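Local coordinates for predicted transcriptional regulator (PDB 3BY6), which probably binds DNA as a transcription factor of the GntR family through a winged helix-turn-helix domain, at residues D[36-41]-D[54-59]; D[19-24]-D[60-65]; D[58-61]-D[66-69]. One frame throughout, in Å; residues are numbered along the deposited sequence.

Contact 1: residues D[36-41]-D[54-59]; sequences PSVRET and KAYKEL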
loop_
_atom_site.group_PDB
_atom_site.type_symbol
_atom_site.label_atom_id
_atom_site.label_comp_id
_atom_site.label_asym_id
_atom_site.label_seq_id
_atom_site.Cartn_x
_atom_site.Cartn_y
_atom_site.Cartn_z
ATOM N N PRO D 36 -6.271 -23.742 13.486
ATOM C CA PRO D 36 -5.972 -24.995 12.795
ATOM C C PRO D 36 -4.492 -25.374 12.847
ATOM O O PRO D 36 -3.647 -24.517 13.089
ATOM C CB PRO D 36 -6.365 -24.713 11.332
ATOM C CG PRO D 36 -7.245 -23.578 11.353
ATOM C CD PRO D 36 -7.040 -22.818 12.643
ATOM N N SER D 37 -4.187 -26.645 12.583
ATOM C CA SER D 37 -2.791 -27.066 12.441
ATOM C C SER D 37 -2.161 -26.405 11.210
ATOM O O SER D 37 -2.864 -25.880 10.349
ATOM C CB SER D 37 -2.653 -28.609 12.375
ATOM O OG SER D 37 -3.199 -29.156 11.190
ATOM N N VAL D 38 -0.835 -26.423 11.162
ATOM C CA VAL D 38 -0.076 -25.949 10.033
ATOM C C VAL D 38 -0.617 -26.578 8.735
ATOM O O VAL D 38 -0.777 -25.903 7.711
ATOM C CB VAL D 38 1.437 -26.266 10.220
ATOM C CG1 VAL D 38 2.194 -26.207 8.894
ATOM C CG2 VAL D 38 2.048 -25.307 11.231
ATOM N N ARG D 39 -0.907 -27.872 8.807
ATOM C CA ARG D 39 -1.438 -28.638 7.686
ATOM C C ARG D 39 -2.837 -28.179 7.273
ATOM O O ARG D 39 -3.121 -28.041 6.098
ATOM C CB ARG D 39 -1.482 -30.092 8.112
ATOM C CG ARG D 39 -1.510 -31.118 7.026
ATOM C CD ARG D 39 -0.540 -32.237 7.429
ATOM N NE ARG D 39 -0.872 -33.543 6.865
ATOM C CZ ARG D 39 -0.003 -34.551 6.719
ATOM N NH1 ARG D 39 1.281 -34.411 7.085
ATOM N NH2 ARG D 39 -0.420 -35.709 6.190
ATOM N N GLU D 40 -3.704 -27.922 8.239
ATOM C CA GLU D 40 -5.038 -27.400 7.944
ATOM C C GLU D 40 -5.061 -25.973 7.436
ATOM O O GLU D 40 -5.946 -25.603 6.659
ATOM C CB GLU D 40 -5.902 -27.453 9.165
ATOM C CG GLU D 40 -6.165 -28.850 9.559
ATOM C CD GLU D 40 -6.709 -28.947 10.949
ATOM O OE1 GLU D 40 -6.048 -28.439 11.901
ATOM O OE2 GLU D 40 -7.799 -29.542 11.068
ATOM N N THR D 41 -4.147 -25.143 7.924
ATOM C CA THR D 41 -4.031 -23.795 7.379
ATOM C C THR D 41 -3.450 -23.837 5.940
ATOM O O THR D 41 -3.937 -23.149 5.065
ATOM C CB THR D 41 -3.276 -22.863 8.354
ATOM O OG1 THR D 41 -4.066 -22.742 9.549
ATOM C CG2 THR D 41 -3.035 -21.459 7.733
ATOM N N LYS D 54 6.386 -20.914 8.945
ATOM C CA LYS D 54 7.104 -19.648 9.158
ATOM C C LYS D 54 6.136 -18.555 9.627
ATOM O O LYS D 54 6.490 -17.729 10.445
ATOM C CB LYS D 54 7.880 -19.165 7.912
ATOM C CG LYS D 54 8.775 -20.201 7.243
ATOM C CD LYS D 54 9.964 -19.606 6.424
ATOM C CE LYS D 54 9.581 -18.466 5.469
ATOM N NZ LYS D 54 10.808 -17.618 5.133
ATOM N N ALA D 55 4.916 -18.559 9.105
ATOM C CA ALA D 55 3.926 -17.573 9.500
ATOM C C ALA D 55 3.565 -17.723 10.976
ATOM O O ALA D 55 3.501 -16.745 11.712
ATOM C CB ALA D 55 2.691 -17.714 8.637
ATOM N N TYR D 56 3.317 -18.966 11.397
ATOM C CA TYR D 56 2.967 -19.271 12.782
ATOM C C TYR D 56 4.068 -18.843 13.740
ATOM O O TYR D 56 3.814 -18.208 14.754
ATOM C CB TYR D 56 2.669 -20.772 12.914
ATOM C CG TYR D 56 1.232 -21.181 12.587
ATOM C CD1 TYR D 56 0.338 -20.309 11.939
ATOM C CD2 TYR D 56 0.771 -22.473 12.911
ATOM C CE1 TYR D 56 -0.977 -20.721 11.634
ATOM C CE2 TYR D 56 -0.530 -22.865 12.644
ATOM C CZ TYR D 56 -1.402 -21.995 12.003
ATOM O OH TYR D 56 -2.701 -22.411 11.754
ATOM N N LYS D 57 5.295 -19.174 13.372
ATOM C CA LYS D 57 6.475 -18.817 14.135
ATOM C C LYS D 57 6.615 -17.287 14.354
ATOM O O LYS D 57 6.980 -16.842 15.446
ATOM C CB LYS D 57 7.682 -19.407 13.416
ATOM C CG LYS D 57 9.032 -19.116 14.037
ATOM C CD LYS D 57 10.152 -19.696 13.164
ATOM C CE LYS D 57 11.537 -19.390 13.732
ATOM N NZ LYS D 57 11.771 -17.921 13.794
ATOM N N GLU D 58 6.297 -16.502 13.321
ATOM C CA GLU D 58 6.334 -15.025 13.375
ATOM C C GLU D 58 5.135 -14.426 14.135
ATOM O O GLU D 58 5.270 -13.451 14.887
ATOM C CB GLU D 58 6.390 -14.457 11.941
ATOM C CG GLU D 58 6.351 -12.911 11.808
ATOM C CD GLU D 58 7.537 -12.197 12.453
ATOM O OE1 GLU D 58 8.622 -12.808 12.515
ATOM O OE2 GLU D 58 7.392 -11.035 12.917
ATOM N N LEU D 59 3.942 -14.944 13.884
ATOM C CA LEU D 59 2.780 -14.543 14.670
ATOM C C LEU D 59 3.099 -14.748 16.168
ATOM O O LEU D 59 2.682 -13.966 16.996
ATOM C CB LEU D 59 1.535 -15.382 14.304
ATOM C CG LEU D 59 0.378 -14.884 13.405
ATOM C CD1 LEU D 59 0.325 -13.383 13.178
ATOM C CD2 LEU D 59 0.358 -15.627 12.121
#
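Tyr56 reaches across from helix 49-61 to the start of helix 38-45, and its hydroxyl is the hub of the contact. The two helices are the pair of the helix-turn-helix in a GntR-type winged-helix domain, with 49-61 in the position of the recognition helix. The phenol gives its proton to Pro36 O, at 2.7 Å from Tyr56 OH. That carbonyl oxygen sits at the ring edge, near the ring plane, whereas the hydroxyl lies above the plane of the Pro36 carbonyl, 42° out of it. A second hydrogen bond joins Tyr56 OH to Thr41 OG1 at 2.6 Å, the threonine side chain coming from the opposite direction. Two partners therefore grip one phenolic oxygen and fix where the ring ends. Further back, Val38 runs past the ring in the opposite sense, and its CG2 branch, the one beside the backbone N (CG1 takes the anti place, chi1 161°), lies 3.5 Å from Tyr56 CD2. Val38 and Thr41 also lean on Val52, and Tyr56 on Ile65, so the ring lies between the start of helix 38-45 and strand 65-68.

One step further out, the turn that presents Pro36 O is set by a capping box at the N-terminus of helix 38-45. Ser37 is the N-cap, its OG taking the hydrogen of Glu40 N at 3.2 Å. In return, Ser37 N donates to Glu40 OE1 at 2.7 Å, a nearly straight bond (166°) that uses the anti lone pair of that carboxylate oxygen.

Contact 2: residues D[19-24]-D[60-65]; sequences RIKNEV and EAQKVI
Lys21, in the C-terminal half of helix 12-25, and Val64, just past the end of helix 49-61, mark the closest backbone approach, their CA atoms 6.9 Å apart. The second helix stops in a Schellman motif. Lys63, with positive phi (52°), is its C-prime residue; Lys63 N returns to Glu60 O at 2.9 Å and Val64 N reaches back to Leu59 O. This reversal turns the Val64 side chain onto the first helix.

Val64 carries the apolar part. Both of its methyls meet the aliphatic stem of Lys21, which crosses them at about a right angle: Lys21 CG is 3.8 Å from Val64 CG2 and 3.9 Å from Val64 CG1. With CG1 anti to its own nitrogen (chi1 180°), Val64 also sets that branch 4.1 Å from Val24 CG2, a looser touch. Val24 in turn rests on Ile75 of the wing and on Thr79 and Val82 at the start of helix 79-103, while Leu59 fills in against Ile20, Lys21 and Val64.

Beyond the stem, the lysine chain bends at chi3 (56°) and runs past the amide of Gln62. Its NZ makes a weak hydrogen bond to Gln62 OE1 at 3.2 Å, and Lys21 CD and CE lie close to the same oxygen. The other end of that amide is engaged as well, Gln62 NE2 bonding to Glu58 OE2 one turn back, which fixes which way round the amide sits.

Packing the first helix against the end of the presumed recognition helix, where the chain turns into the wing, is characteristic of the winged helix-turn-helix domain of GntR regulators.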
loop_
_atom_site.group_PDB
_atom_site.type_symbol
_atom_site.label_atom_id
_atom_site.label_comp_id
_atom_site.label_asym_id
_atom_site.label_seq_id
_atom_site.Cartn_x
_atom_site.Cartn_y
_atom_site.Cartn_z
ATOM N N ARG D 19 -2.651 -11.534 7.405
ATOM C CA ARG D 19 -4.065 -11.916 7.277
ATOM C C ARG D 19 -4.599 -12.290 8.648
ATOM O O ARG D 19 -5.694 -11.864 9.048
ATOM C CB ARG D 19 -4.262 -13.093 6.310
ATOM C CG ARG D 19 -5.691 -13.589 6.225
ATOM C CD ARG D 19 -5.759 -14.871 5.364
ATOM N NE ARG D 19 -7.105 -15.220 4.888
ATOM C CZ ARG D 19 -7.792 -14.551 3.954
ATOM N NH1 ARG D 19 -7.304 -13.440 3.399
ATOM N NH2 ARG D 19 -8.998 -14.977 3.585
ATOM N N ILE D 20 -3.833 -13.095 9.359
ATOM C CA ILE D 20 -4.290 -13.564 10.676
ATOM C C ILE D 20 -4.405 -12.445 11.725
ATOM O O ILE D 20 -5.386 -12.408 12.495
ATOM C CB ILE D 20 -3.438 -14.763 11.176
ATOM C CG1 ILE D 20 -3.861 -16.035 10.387
ATOM C CG2 ILE D 20 -3.612 -14.958 12.670
ATOM C CD1 ILE D 20 -2.849 -17.174 10.377
ATOM N N LYS D 21 -3.442 -11.522 11.742
ATOM C CA LYS D 21 -3.523 -10.393 12.674
ATOM C C LYS D 21 -4.720 -9.506 12.412
ATOM O O LYS D 21 -5.254 -8.862 13.318
ATOM C CB LYS D 21 -2.281 -9.529 12.588
ATOM C CG LYS D 21 -1.048 -10.191 13.131
ATOM C CD LYS D 21 0.225 -9.453 12.737
ATOM C CE LYS D 21 0.225 -7.998 13.148
ATOM N NZ LYS D 21 1.316 -7.284 12.418
ATOM N N ASN D 22 -5.110 -9.388 11.158
ATOM C CA ASN D 22 -6.265 -8.562 10.848
ATOM C C ASN D 22 -7.567 -9.231 11.315
ATOM O O ASN D 22 -8.495 -8.555 11.773
ATOM C CB ASN D 22 -6.316 -8.212 9.373
ATOM C CG ASN D 22 -7.224 -7.010 9.095
ATOM O OD1 ASN D 22 -8.241 -7.126 8.394
ATOM N ND2 ASN D 22 -6.864 -5.850 9.662
ATOM N N GLU D 23 -7.626 -10.557 11.188
ATOM C CA GLU D 23 -8.774 -11.322 11.670
ATOM C C GLU D 23 -8.909 -11.181 13.178
ATOM O O GLU D 23 -10.018 -11.052 13.696
ATOM C CB GLU D 23 -8.647 -12.796 11.291
ATOM C CG GLU D 23 -8.873 -13.000 9.804
ATOM C CD GLU D 23 -8.780 -14.441 9.362
ATOM O OE1 GLU D 23 -8.276 -15.294 10.123
ATOM O OE2 GLU D 23 -9.202 -14.708 8.223
ATOM N N VAL D 24 -7.766 -11.213 13.859
ATOM C CA VAL D 24 -7.722 -10.964 15.280
ATOM C C VAL D 24 -8.175 -9.524 15.503
ATOM O O VAL D 24 -9.184 -9.282 16.173
ATOM C CB VAL D 24 -6.333 -11.183 15.874
ATOM C CG1 VAL D 24 -6.336 -10.808 17.351
ATOM C CG2 VAL D 24 -5.884 -12.629 15.696
ATOM N N GLU D 60 3.829 -15.806 16.497
ATOM C CA GLU D 60 4.154 -16.077 17.893
ATOM C C GLU D 60 5.172 -15.075 18.491
ATOM O O GLU D 60 4.987 -14.599 19.625
ATOM C CB GLU D 60 4.628 -17.515 18.060
ATOM C CG GLU D 60 4.716 -17.909 19.505
ATOM C CD GLU D 60 4.656 -19.405 19.715
ATOM O OE1 GLU D 60 4.773 -20.132 18.695
ATOM O OE2 GLU D 60 4.495 -19.833 20.893
ATOM N N ALA D 61 6.210 -14.745 17.710
ATOM C CA ALA D 61 7.181 -13.682 18.046
ATOM C C ALA D 61 6.520 -12.330 18.304
ATOM O O ALA D 61 6.975 -11.551 19.150
ATOM C CB ALA D 61 8.177 -13.545 16.940
ATOM N N GLN D 62 5.445 -12.042 17.570
ATOM C CA GLN D 62 4.681 -10.801 17.770
ATOM C C GLN D 62 3.608 -10.947 18.831
ATOM O O GLN D 62 2.756 -10.068 18.972
ATOM C CB GLN D 62 4.057 -10.359 16.448
ATOM C CG GLN D 62 5.083 -10.156 15.339
ATOM C CD GLN D 62 4.488 -9.677 14.066
ATOM O OE1 GLN D 62 3.446 -9.046 14.052
ATOM N NE2 GLN D 62 5.174 -9.953 12.956
ATOM N N LYS D 63 3.659 -12.066 19.568
ATOM C CA LYS D 63 2.679 -12.405 20.606
ATOM C C LYS D 63 1.209 -12.353 20.140
ATOM O O LYS D 63 0.316 -12.003 20.916
ATOM C CB LYS D 63 2.883 -11.479 21.834
ATOM C CG LYS D 63 4.304 -11.411 22.396
ATOM C CD LYS D 63 4.887 -12.808 22.584
ATOM C CE LYS D 63 5.997 -12.879 23.660
ATOM N NZ LYS D 63 6.859 -11.664 23.771
ATOM N N VAL D 64 0.957 -12.684 18.873
ATOM C CA VAL D 64 -0.411 -12.710 18.331
ATOM C C VAL D 64 -1.039 -14.088 18.565
ATOM O O VAL D 64 -2.244 -14.198 18.720
ATOM C CB VAL D 64 -0.446 -12.309 16.835
ATOM C CG1 VAL D 64 -1.854 -12.353 16.311
ATOM C CG2 VAL D 64 0.130 -10.894 16.627
ATOM N N ILE D 65 -0.208 -15.126 18.590
ATOM C CA ILE D 65 -0.651 -16.483 18.868
ATOM C C ILE D 65 0.395 -17.158 19.753
ATOM O O ILE D 65 1.540 -16.739 19.771
ATOM C CB ILE D 65 -0.890 -17.364 17.572
ATOM C CG1 ILE D 65 0.438 -17.884 17.001
ATOM C CG2 ILE D 65 -1.735 -16.617 16.536
ATOM C CD1 ILE D 65 0.312 -18.656 15.693
#

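Contact 3: residues D[58-61]-D[66-69]; sequences ELEA and RTIP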
loop_
_atom_site.group_PDB
_atom_site.type_symbol
_atom_site.label_atom_id
_atom_site.label_comp_id
_atom_site.label_asym_id
_atom_site.label_seq_id
_atom_site.Cartn_x
_atom_site.Cartn_y
_atom_site.Cartn_z
ATOM N N GLU D 58 6.297 -16.502 13.321
ATOM C CA GLU D 58 6.334 -15.025 13.375
ATOM C C GLU D 58 5.135 -14.426 14.135
ATOM O O GLU D 58 5.270 -13.451 14.887
ATOM C CB GLU D 58 6.390 -14.457 11.941
ATOM C CG GLU D 58 6.351 -12.911 11.808
ATOM C CD GLU D 58 7.537 -12.197 12.453
ATOM O OE1 GLU D 58 8.622 -12.808 12.515
ATOM O OE2 GLU D 58 7.392 -11.035 12.917
ATOM N N LEU D 59 3.942 -14.944 13.884
ATOM C CA LEU D 59 2.780 -14.543 14.670
ATOM C C LEU D 59 3.099 -14.748 16.168
ATOM O O LEU D 59 2.682 -13.966 16.996
ATOM C CB LEU D 59 1.535 -15.382 14.304
ATOM C CG LEU D 59 0.378 -14.884 13.405
ATOM C CD1 LEU D 59 0.325 -13.383 13.178
ATOM C CD2 LEU D 59 0.358 -15.627 12.121
ATOM N N GLU D 60 3.829 -15.806 16.497
ATOM C CA GLU D 60 4.154 -16.077 17.893
ATOM C C GLU D 60 5.172 -15.075 18.491
ATOM O O GLU D 60 4.987 -14.599 19.625
ATOM C CB GLU D 60 4.628 -17.515 18.060
ATOM C CG GLU D 60 4.716 -17.909 19.505
ATOM C CD GLU D 60 4.656 -19.405 19.715
ATOM O OE1 GLU D 60 4.773 -20.132 18.695
ATOM O OE2 GLU D 60 4.495 -19.833 20.893
ATOM N N ALA D 61 6.210 -14.745 17.710
ATOM C CA ALA D 61 7.181 -13.682 18.046
ATOM C C ALA D 61 6.520 -12.330 18.304
ATOM O O ALA D 61 6.975 -11.551 19.150
ATOM C CB ALA D 61 8.177 -13.545 16.940
ATOM N N ARG D 66 -0.031 -18.234 20.417
ATOM C CA ARG D 66 0.714 -18.966 21.454
ATOM C C ARG D 66 0.577 -20.465 21.125
ATOM O O ARG D 66 -0.524 -20.949 20.892
ATOM C CB ARG D 66 0.089 -18.658 22.837
ATOM C CG ARG D 66 1.080 -18.602 24.016
ATOM C CD ARG D 66 0.377 -18.434 25.452
ATOM N NE ARG D 66 -0.620 -17.329 25.539
ATOM C CZ ARG D 66 -0.407 -16.092 26.028
ATOM N NH1 ARG D 66 0.781 -15.741 26.503
ATOM N NH2 ARG D 66 -1.404 -15.195 26.050
ATOM N N THR D 67 1.695 -21.182 21.058
ATOM C CA THR D 67 1.684 -22.636 20.849
ATOM C C THR D 67 1.963 -23.371 22.154
ATOM O O THR D 67 3.125 -23.467 22.572
ATOM C CB THR D 67 2.709 -23.080 19.780
ATOM O OG1 THR D 67 2.015 -23.690 18.676
ATOM C CG2 THR D 67 3.686 -24.112 20.345
ATOM N N ILE D 68 0.908 -23.901 22.782
ATOM C CA ILE D 68 1.023 -24.521 24.104
ATOM C C ILE D 68 1.133 -26.070 23.980
ATOM O O ILE D 68 0.142 -26.736 23.630
ATOM C CB ILE D 68 -0.123 -24.019 25.057
ATOM C CG1 ILE D 68 0.433 -23.748 26.482
ATOM C CG2 ILE D 68 -1.333 -24.949 25.052
ATOM C CD1 ILE D 68 1.483 -22.560 26.590
ATOM N N PRO D 69 2.351 -26.638 24.246
ATOM C CA PRO D 69 2.740 -28.000 23.789
ATOM C C PRO D 69 1.734 -29.101 24.071
ATOM O O PRO D 69 1.137 -29.120 25.147
ATOM C CB PRO D 69 4.035 -28.275 24.561
ATOM C CG PRO D 69 4.635 -26.919 24.753
ATOM C CD PRO D 69 3.452 -26.007 25.014
#
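The carboxylate of Glu60 and the backbone of Thr67 meet over one face of the carboxylate. Thr67 N comes to OE2 from well above the carboxylate plane, 61° out of it, at an N to OE2 distance of 3.1 Å. The N-H nevertheless points straight at the oxygen, with an angle of 167°. Thr67 CB stands on the same side of the plane, beyond the oxygens, 3.8 Å from Glu60 OE1. Arg66 CA is the other neighbour of Glu60 OE2, at 3.9 Å.

What brings the carboxylate there is a long, stretched side chain: CG is anti to the backbone N (chi1 -169°) and the chain stays extended beyond it, so Glu60 bridges from the last turn of its helix to the strand and meets Thr67 at about a right angle. Replacing Glu60 by an alanine would probably leave the N-H of Thr67 without this acceptor and open a gap between the helix end and the strand. The hydroxyl of Thr67 is occupied elsewhere, Thr67 OG1 bonding to Thr73 OG1 across the hairpin. The side chain of Arg66 sets off away from the helix and lies by Thr76 and Asn78.

This is a surface contact on the first strand of the wing. Strand 65-68 pairs antiparallel with strand 72-75, where Arg66 shares backbone bonds with Phe74, and as an outer strand of the three-stranded sheet in this chain it offers Thr67 N to a side chain from the last turn of helix 49-61, while Leu59 of that helix faces helix 12-25.

All three contacts use helix 49-61. Contact 1 joins it to helix 38-45, contact 2 joins the turn at its end to helix 12-25, and contact 3 joins it to the wing strand that follows. Their centres are close: 11 Å between contacts 1 and 2, 9 Å from contact 3 to each of the others. Both segments of contact 1 fall between those of contact 2 in the sequence. Leu59, shared by the segments of contacts 1 and 3, reaches the residues of contact 2, its CD1 lying 3.5 Å from Lys21 CG, its CB 3.8 Å from Ile65 CD1, and its O 2.9 Å from Val64 N. Together they join the presumed recognition helix and the turn after it to helices 38-45 and 12-25 and to the wing.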